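Local coordinates for N2152 (Neocallimastix frontalis, PDB 5U22), which is a family 39 glycoside hydrolase of a rumen anaerobic fungus, probably cleaving arabinose-containing substrates with polyspecific activity, at residues Tyr45-Val59 against Pro286-Lys299. Residues are numbered along the deposited sequence; the frame is centred on the assembly and turned at random.
Sequences YGLIENVPKDYKSLV and PGRLGSLLASDTQK
Pro-52 lays its ring against Leu-293, CG 3.7 Å from Leu-293 CD1, the two side chains crossing at about a right angle; a cis peptide bond precedes the proline. Pro-52 CG also meets Leu-289 CD1, which touches Leu-58 O, an atom hydrogen-bonded to Trp-303 NE1 of helix 301-310. With CG anti to its carbonyl carbon (chi1 -58°), Leu-58 sets CD1 against Leu-293 CD1 and Thr-297 O, while CD2 lies 3.9 Å from CG of the extended Lys-299 chain. The Lys-299 amino group reaches Ser-57 O through a water, and a second water joins Lys-53 N to Asp-296 O. Further along, two backbone hydrogen bonds tie the segments together: Gly-287 N to Tyr-45 O (2.9 Å), and Leu-289 N to Gly-46 O (2.9 Å). Gly-287 fits against Val-51 and Ile-48, where a CB would clash with Val-51 CB; its backbone angles by themselves call for glycine. Val-51 CG1 covers the carboxylate of Asp-296, 3.8 Å from its CG, while Asp-296 OD1 takes both NE (2.9 Å) and NH2 of Arg-288 in the guanidinium plane. With an alanine here instead of Asp-296, Arg-288 would probably lose its salt-bridge partner and be freer to turn, and a gap would open beside Val-51 CG1. Tyr-45, stacked on Trp-280, its hydroxyl hydrogen-bonded to Asp-105, has its side chain about 6 Å from a bound buffer molecule. The turn and helix 55-58 ahead of strand 66-70 thus pack on the loop between strand 275-278 and helix 301-310, as where the first and last beta-alpha units of a TIM barrel meet.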
ATOM      1  N   TYR A  45       9.828   6.087   0.106  1.00 16.26           N
ATOM      2  CA  TYR A  45      10.843   6.708   0.973  1.00 13.78           C
ATOM      3  C   TYR A  45      10.496   6.540   2.450  1.00 14.87           C
ATOM      4  O   TYR A  45      10.865   7.369   3.291  1.00 15.07           O
ATOM      5  CB  TYR A  45      11.036   8.197   0.672  1.00 13.24           C
ATOM      6  CG  TYR A  45      11.860   8.540  -0.554  1.00 14.31           C
ATOM      7  CD1 TYR A  45      11.314   8.453  -1.833  1.00 13.46           C
ATOM      8  CD2 TYR A  45      13.174   9.013  -0.424  1.00 18.04           C
ATOM      9  CE1 TYR A  45      12.049   8.811  -2.952  1.00 17.21           C
ATOM     10  CE2 TYR A  45      13.928   9.364  -1.551  1.00 12.81           C
ATOM     11  CZ  TYR A  45      13.353   9.271  -2.804  1.00 16.97           C
ATOM     12  OH  TYR A  45      14.085   9.617  -3.920  1.00 16.10           O
ATOM     13  N   GLY A  46       9.740   5.487   2.778  1.00 14.62           N
ATOM     14  CA  GLY A  46       9.339   5.293   4.157  1.00 15.33           C
ATOM     15  C   GLY A  46      10.442   4.740   5.018  1.00 15.70           C
ATOM     16  O   GLY A  46      10.421   4.930   6.236  1.00 17.82           O
ATOM     17  N   LEU A  47      11.406   4.067   4.398  1.00 12.73           N
ATOM     18  CA  LEU A  47      12.576   3.529   5.072  1.00 13.95           C
ATOM     19  C   LEU A  47      13.794   4.018   4.312  1.00 15.41           C
ATOM     20  O   LEU A  47      13.856   3.859   3.092  1.00 16.99           O
ATOM     21  CB  LEU A  47      12.540   1.998   5.097  1.00 16.12           C
ATOM     22  CG  LEU A  47      13.750   1.271   5.681  1.00 15.44           C
ATOM     23  CD1 LEU A  47      13.976   1.683   7.126  1.00 16.06           C
ATOM     24  CD2 LEU A  47      13.557  -0.245   5.571  1.00 16.89           C
ATOM     25  N   ILE A  48      14.748   4.626   5.015  1.00 14.25           N
ATOM     26  CA  ILE A  48      15.974   5.076   4.354  1.00 14.00           C
ATOM     27  C   ILE A  48      17.189   4.519   5.085  1.00 17.70           C
ATOM     28  O   ILE A  48      17.063   3.592   5.898  1.00 17.13           O
ATOM     29  CB  ILE A  48      16.024   6.610   4.247  1.00 13.25           C
ATOM     30  CG1 ILE A  48      15.967   7.263   5.634  1.00 15.28           C
ATOM     31  CG2 ILE A  48      14.856   7.108   3.373  1.00 14.97           C
ATOM     32  CD1 ILE A  48      16.012   8.779   5.552  1.00 14.35           C
ATOM     33  N   GLU A  49      18.373   5.068   4.792  1.00 16.45           N
ATOM     34  CA  GLU A  49      19.612   4.421   5.225  1.00 13.94           C
ATOM     35  C   GLU A  49      19.679   4.297   6.739  1.00 15.97           C
ATOM     36  O   GLU A  49      20.100   3.258   7.262  1.00 20.41           O
ATOM     37  CB  GLU A  49      20.833   5.183   4.700  1.00 17.94           C
ATOM     38  CG  GLU A  49      21.110   5.004   3.203  1.00 18.05           C
ATOM     39  CD  GLU A  49      20.417   6.056   2.354  1.00 20.44           C
ATOM     40  OE1 GLU A  49      19.435   6.662   2.840  1.00 16.95           O
ATOM     41  OE2 GLU A  49      20.866   6.284   1.201  1.00 17.82           O
ATOM     42  N   ASN A  50      19.275   5.339   7.467  1.00 17.68           N
ATOM     43  CA  ASN A  50      19.358   5.255   8.922  1.00 18.72           C
ATOM     44  C   ASN A  50      18.176   5.929   9.615  1.00 19.24           C
ATOM     45  O   ASN A  50      18.298   6.335  10.777  1.00 21.73           O
ATOM     46  CB  ASN A  50      20.689   5.850   9.423  1.00 18.92           C
ATOM     47  CG  ASN A  50      21.097   5.305  10.790  1.00 27.31           C
ATOM     48  OD1 ASN A  50      20.852   4.139  11.099  1.00 22.82           O
ATOM     49  ND2 ASN A  50      21.717   6.151  11.611  1.00 24.83           N
ATOM     50  N   VAL A  51      17.045   6.077   8.929  1.00 15.81           N
ATOM     51  CA  VAL A  51      15.801   6.503   9.560  1.00 16.05           C
ATOM     52  C   VAL A  51      14.723   5.552   9.065  1.00 19.59           C
ATOM     53  O   VAL A  51      14.634   5.309   7.862  1.00 18.88           O
ATOM     54  CB  VAL A  51      15.431   7.961   9.240  1.00 20.42           C
ATOM     55  CG1 VAL A  51      14.241   8.405  10.102  1.00 15.86           C
ATOM     56  CG2 VAL A  51      16.632   8.902   9.452  1.00 18.72           C
ATOM     57  N   PRO A  52      13.927   4.972   9.985  1.00 18.25           N
ATOM     58  CA  PRO A  52      14.056   5.055  11.443  1.00 21.34           C
ATOM     59  C   PRO A  52      15.365   4.429  11.883  1.00 19.60           C
ATOM     60  O   PRO A  52      15.848   3.512  11.228  1.00 17.13           O
ATOM     61  CB  PRO A  52      12.867   4.229  11.966  1.00 23.16           C
ATOM     62  CG  PRO A  52      11.947   4.051  10.797  1.00 21.34           C
ATOM     63  CD  PRO A  52      12.830   4.081   9.581  1.00 17.45           C
ATOM     64  N   LYS A  53      15.942   4.930  12.972  1.00 22.11           N
ATOM     65  CA  LYS A  53      17.179   4.343  13.472  1.00 19.48           C
ATOM     66  C   LYS A  53      16.923   2.958  14.055  1.00 18.93           C
ATOM     67  O   LYS A  53      17.691   2.013  13.812  1.00 20.70           O
ATOM     68  CB  LYS A  53      17.788   5.285  14.514  1.00 20.00           C
ATOM     69  CG  LYS A  53      19.291   5.420  14.501  1.00 33.12           C
ATOM     70  CD  LYS A  53      19.749   6.445  15.553  1.00 26.58           C
ATOM     71  CE  LYS A  53      19.815   7.855  14.980  1.00 34.15           C
ATOM     72  NZ  LYS A  53      20.372   8.858  15.946  1.00 34.82           N
ATOM     73  N   ASP A  54      15.833   2.811  14.806  1.00 15.76           N
ATOM     74  CA  ASP A  54      15.541   1.586  15.546  1.00 18.28           C
ATOM     75  C   ASP A  54      14.691   0.683  14.666  1.00 18.32           C
ATOM     76  O   ASP A  54      13.461   0.719  14.720  1.00 17.86           O
ATOM     77  CB  ASP A  54      14.836   1.935  16.853  1.00 19.46           C
ATOM     78  CG  ASP A  54      14.581   0.732  17.736  1.00 19.70           C
ATOM     79  OD1 ASP A  54      14.696  -0.417  17.260  1.00 17.32           O
ATOM     80  OD2 ASP A  54      14.218   0.947  18.915  1.00 18.21           O
ATOM     81  N   TYR A  55      15.356  -0.154  13.861  1.00 17.23           N
ATOM     82  CA  TYR A  55      14.630  -1.060  12.974  1.00 15.92           C
ATOM     83  C   TYR A  55      13.757  -2.024  13.770  1.00 16.71           C
ATOM     84  O   TYR A  55      12.603  -2.264  13.412  1.00 16.73           O
ATOM     85  CB  TYR A  55      15.600  -1.841  12.078  1.00 16.80           C
ATOM     86  CG  TYR A  55      14.892  -2.612  10.967  1.00 16.60           C
ATOM     87  CD1 TYR A  55      14.258  -3.825  11.221  1.00 18.48           C
ATOM     88  CD2 TYR A  55      14.843  -2.113   9.672  1.00 20.78           C
ATOM     89  CE1 TYR A  55      13.601  -4.521  10.220  1.00 18.12           C
ATOM     90  CE2 TYR A  55      14.198  -2.799   8.669  1.00 17.77           C
ATOM     91  CZ  TYR A  55      13.576  -3.997   8.946  1.00 22.36           C
ATOM     92  OH  TYR A  55      12.928  -4.669   7.946  1.00 22.18           O
ATOM     93  N   LYS A  56      14.292  -2.579  14.863  1.00 17.17           N
ATOM     94  CA  LYS A  56      13.585  -3.644  15.564  1.00 18.47           C
ATOM     95  C   LYS A  56      12.304  -3.159  16.226  1.00 17.02           C
ATOM     96  O   LYS A  56      11.343  -3.933  16.340  1.00 18.32           O
ATOM     97  CB  LYS A  56      14.499  -4.286  16.610  1.00 21.99           C
ATOM     98  CG  LYS A  56      15.753  -4.931  16.022  1.00 18.33           C
ATOM     99  CD  LYS A  56      16.588  -5.631  17.106  1.00 23.31           C
ATOM    100  CE  LYS A  56      17.886  -6.180  16.536  1.00 26.40           C
ATOM    101  NZ  LYS A  56      17.636  -7.242  15.535  1.00 28.73           N
ATOM    102  N   SER A  57      12.278  -1.910  16.706  1.00 16.24           N
ATOM    103  CA  SER A  57      11.092  -1.402  17.386  1.00 20.54           C
ATOM    104  C   SER A  57      10.083  -0.790  16.433  1.00 19.61           C
ATOM    105  O   SER A  57       8.876  -0.877  16.689  1.00 15.61           O
ATOM    106  CB  SER A  57      11.459  -0.341  18.427  1.00 20.11           C
ATOM    107  OG  SER A  57      12.320  -0.861  19.417  1.00 20.56           O
ATOM    108  N   LEU A  58      10.553  -0.170  15.352  1.00 18.40           N
ATOM    109  CA  LEU A  58       9.708   0.664  14.514  1.00 16.95           C
ATOM    110  C   LEU A  58       9.380   0.066  13.150  1.00 17.21           C
ATOM    111  O   LEU A  58       8.317   0.363  12.614  1.00 14.28           O
ATOM    112  CB  LEU A  58      10.364   2.041  14.332  1.00 17.07           C
ATOM    113  CG  LEU A  58      10.627   2.792  15.648  1.00 16.44           C
ATOM    114  CD1 LEU A  58      11.310   4.136  15.387  1.00 16.94           C
ATOM    115  CD2 LEU A  58       9.340   2.987  16.428  1.00 13.34           C
ATOM    116  N   VAL A  59      10.240  -0.781  12.583  1.00 17.20           N
ATOM    117  CA  VAL A  59       9.991  -1.342  11.256  1.00 14.98           C
ATOM    118  C   VAL A  59       9.569  -2.798  11.365  1.00 17.40           C
ATOM    119  O   VAL A  59       8.508  -3.193  10.863  1.00 19.62           O
ATOM    120  CB  VAL A  59      11.235  -1.206  10.360  1.00 16.20           C
ATOM    121  CG1 VAL A  59      10.945  -1.737   8.972  1.00 16.84           C
ATOM    122  CG2 VAL A  59      11.707   0.249  10.312  1.00 11.82           C
ATOM    123  N   PRO A 286      11.767  12.307   5.307  1.00 17.52           N
ATOM    124  CA  PRO A 286      11.779  10.925   4.821  1.00 16.09           C
ATOM    125  C   PRO A 286      12.046   9.966   5.968  1.00 15.51           C
ATOM    126  O   PRO A 286      12.521  10.348   7.038  1.00 21.11           O
ATOM    127  CB  PRO A 286      12.930  10.915   3.816  1.00 19.71           C
ATOM    128  CG  PRO A 286      13.887  11.932   4.390  1.00 18.55           C
ATOM    129  CD  PRO A 286      13.023  13.012   4.988  1.00 20.12           C
ATOM    130  N   GLY A 287      11.720   8.703   5.736  1.00 15.35           N
ATOM    131  CA  GLY A 287      12.041   7.683   6.713  1.00 14.40           C
ATOM    132  C   GLY A 287      11.016   7.521   7.809  1.00 16.95           C
ATOM    133  O   GLY A 287      11.312   6.901   8.839  1.00 14.90           O
ATOM    134  N   ARG A 288       9.802   8.035   7.620  1.00 12.79           N
ATOM    135  CA  ARG A 288       8.783   7.937   8.659  1.00 14.40           C
ATOM    136  C   ARG A 288       7.685   6.942   8.308  1.00 14.70           C
ATOM    137  O   ARG A 288       6.569   7.043   8.830  1.00 18.28           O
ATOM    138  CB  ARG A 288       8.206   9.320   8.959  1.00 12.69           C
ATOM    139  CG  ARG A 288       9.242  10.199   9.617  1.00 14.53           C
ATOM    140  CD  ARG A 288       8.654  11.481  10.167  1.00 19.63           C
ATOM    141  NE  ARG A 288       9.699  12.315  10.761  1.00 18.53           N
ATOM    142  CZ  ARG A 288       9.479  13.550  11.197  1.00 21.66           C
ATOM    143  NH1 ARG A 288       8.262  14.064  11.103  1.00 19.61           N
ATOM    144  NH2 ARG A 288      10.468  14.266  11.722  1.00 22.87           N
ATOM    145  N   LEU A 289       7.987   5.986   7.426  1.00 13.18           N
ATOM    146  CA  LEU A 289       7.154   4.821   7.167  1.00 13.84           C
ATOM    147  C   LEU A 289       5.802   5.187   6.564  1.00 15.88           C
ATOM    148  O   LEU A 289       4.873   4.378   6.590  1.00 14.72           O
ATOM    149  CB  LEU A 289       6.985   3.996   8.457  1.00 14.19           C
ATOM    150  CG  LEU A 289       8.327   3.423   8.936  1.00 18.12           C
ATOM    151  CD1 LEU A 289       8.248   2.821  10.343  1.00 19.39           C
ATOM    152  CD2 LEU A 289       8.818   2.383   7.948  1.00 17.60           C
ATOM    153  N   GLY A 290       5.694   6.379   5.970  1.00 15.32           N
ATOM    154  CA  GLY A 290       4.449   6.858   5.400  1.00 14.02           C
ATOM    155  C   GLY A 290       3.681   7.704   6.396  1.00 14.38           C
ATOM    156  O   GLY A 290       2.460   7.576   6.526  1.00 16.56           O
ATOM    157  N   SER A 291       4.402   8.583   7.096  1.00 15.17           N
ATOM    158  CA  SER A 291       3.852   9.384   8.189  1.00 16.17           C
ATOM    159  C   SER A 291       3.210   8.506   9.254  1.00 16.40           C
ATOM    160  O   SER A 291       2.283   8.920   9.949  1.00 18.77           O
ATOM    161  CB  SER A 291       2.861  10.436   7.673  1.00 17.39           C
ATOM    162  OG  SER A 291       3.532  11.393   6.864  1.00 18.24           O
ATOM    163  N   LEU A 292       3.689   7.272   9.388  1.00 13.93           N
ATOM    164  CA  LEU A 292       3.271   6.454  10.517  1.00 14.58           C
ATOM    165  C   LEU A 292       4.001   6.843  11.786  1.00 16.07           C
ATOM    166  O   LEU A 292       3.498   6.572  12.886  1.00 16.22           O
ATOM    167  CB  LEU A 292       3.500   4.966  10.236  1.00 13.31           C
ATOM    168  CG  LEU A 292       2.417   4.207   9.458  1.00 24.64           C
ATOM    169  CD1 LEU A 292       1.755   5.059   8.407  1.00 24.90           C
ATOM    170  CD2 LEU A 292       2.961   2.902   8.862  1.00 17.79           C
ATOM    171  N   LEU A 293       5.172   7.457  11.649  1.00 16.89           N
ATOM    172  CA  LEU A 293       5.912   8.008  12.770  1.00 14.72           C
ATOM    173  C   LEU A 293       5.648   9.504  12.859  1.00 20.34           C
ATOM    174  O   LEU A 293       5.585  10.203  11.838  1.00 20.88           O
ATOM    175  CB  LEU A 293       7.415   7.761  12.619  1.00 16.66           C
ATOM    176  CG  LEU A 293       7.858   6.311  12.447  1.00 16.36           C
ATOM    177  CD1 LEU A 293       9.386   6.233  12.346  1.00 17.01           C
ATOM    178  CD2 LEU A 293       7.355   5.465  13.609  1.00 14.13           C
ATOM    179  N   ALA A 294       5.472   9.984  14.090  1.00 14.26           N
ATOM    180  CA  ALA A 294       5.208  11.388  14.345  1.00 20.22           C
ATOM    181  C   ALA A 294       6.475  12.219  14.258  1.00 22.14           C
ATOM    182  O   ALA A 294       6.404  13.431  14.013  1.00 20.51           O
ATOM    183  CB  ALA A 294       4.572  11.545  15.729  1.00 20.87           C
ATOM    184  N   SER A 295       7.620  11.581  14.485  1.00 17.08           N
ATOM    185  CA  SER A 295       8.934  12.181  14.348  1.00 18.02           C
ATOM    186  C   SER A 295       9.847  11.099  13.810  1.00 20.69           C
ATOM    187  O   SER A 295       9.403   9.982  13.529  1.00 20.09           O
ATOM    188  CB  SER A 295       9.440  12.718  15.689  1.00 18.77           C
ATOM    189  OG  SER A 295       9.753  11.643  16.548  1.00 20.23           O
ATOM    190  N   ASP A 296      11.140  11.403  13.694  1.00 20.89           N
ATOM    191  CA  ASP A 296      12.073  10.356  13.292  1.00 22.35           C
ATOM    192  C   ASP A 296      12.130   9.206  14.292  1.00 22.11           C
ATOM    193  O   ASP A 296      12.483   8.088  13.908  1.00 20.52           O
ATOM    194  CB  ASP A 296      13.470  10.949  13.086  1.00 22.81           C
ATOM    195  CG  ASP A 296      13.579  11.719  11.792  1.00 30.60           C
ATOM    196  OD1 ASP A 296      12.520  12.079  11.237  1.00 23.94           O
ATOM    197  OD2 ASP A 296      14.718  11.962  11.329  1.00 33.94           O
ATOM    198  N   THR A 297      11.748   9.435  15.552  1.00 18.40           N
ATOM    199  CA  THR A 297      11.955   8.463  16.613  1.00 18.08           C
ATOM    200  C   THR A 297      10.687   8.019  17.322  1.00 16.33           C
ATOM    201  O   THR A 297      10.738   7.035  18.071  1.00 22.03           O
ATOM    202  CB  THR A 297      12.904   9.041  17.675  1.00 23.85           C
ATOM    203  OG1 THR A 297      12.326  10.238  18.221  1.00 24.05           O
ATOM    204  CG2 THR A 297      14.263   9.358  17.057  1.00 22.13           C
ATOM    205  N   GLN A 298       9.564   8.701  17.124  1.00 17.60           N
ATOM    206  CA  GLN A 298       8.352   8.440  17.888  1.00 13.74           C
ATOM    207  C   GLN A 298       7.237   7.939  16.984  1.00 21.28           C
ATOM    208  O   GLN A 298       7.041   8.457  15.881  1.00 17.57           O
ATOM    209  CB  GLN A 298       7.881   9.695  18.616  1.00 20.05           C
ATOM    210  CG  GLN A 298       8.874  10.231  19.629  1.00 18.00           C
ATOM    211  CD  GLN A 298       8.594  11.663  19.971  1.00 28.77           C
ATOM    212  OE1 GLN A 298       8.796  12.568  19.152  1.00 35.42           O
ATOM    213  NE2 GLN A 298       8.119  11.891  21.182  1.00 33.33           N
ATOM    214  N   LYS A 299       6.483   6.962  17.484  1.00 17.74           N
ATOM    215  CA  LYS A 299       5.327   6.445  16.764  1.00 17.73           C
ATOM    216  C   LYS A 299       4.221   7.491  16.692  1.00 14.62           C
ATOM    217  O   LYS A 299       3.972   8.221  17.655  1.00 18.67           O
ATOM    218  CB  LYS A 299       4.789   5.193  17.459  1.00 17.41           C
ATOM    219  CG  LYS A 299       5.755   4.007  17.489  1.00 14.07           C
ATOM    220  CD  LYS A 299       5.279   2.965  18.478  1.00 19.88           C
ATOM    221  CE  LYS A 299       6.256   1.800  18.561  1.00 18.02           C
ATOM    222  NZ  LYS A 299       5.768   0.723  19.475  1.00 18.62           N
TER
HETATM  223  O   HOH W   1      15.041   7.037  14.253  1.00 22.55           O
HETATM  224  O   HOH W   2       7.746  -1.278  19.057  1.00 21.81           O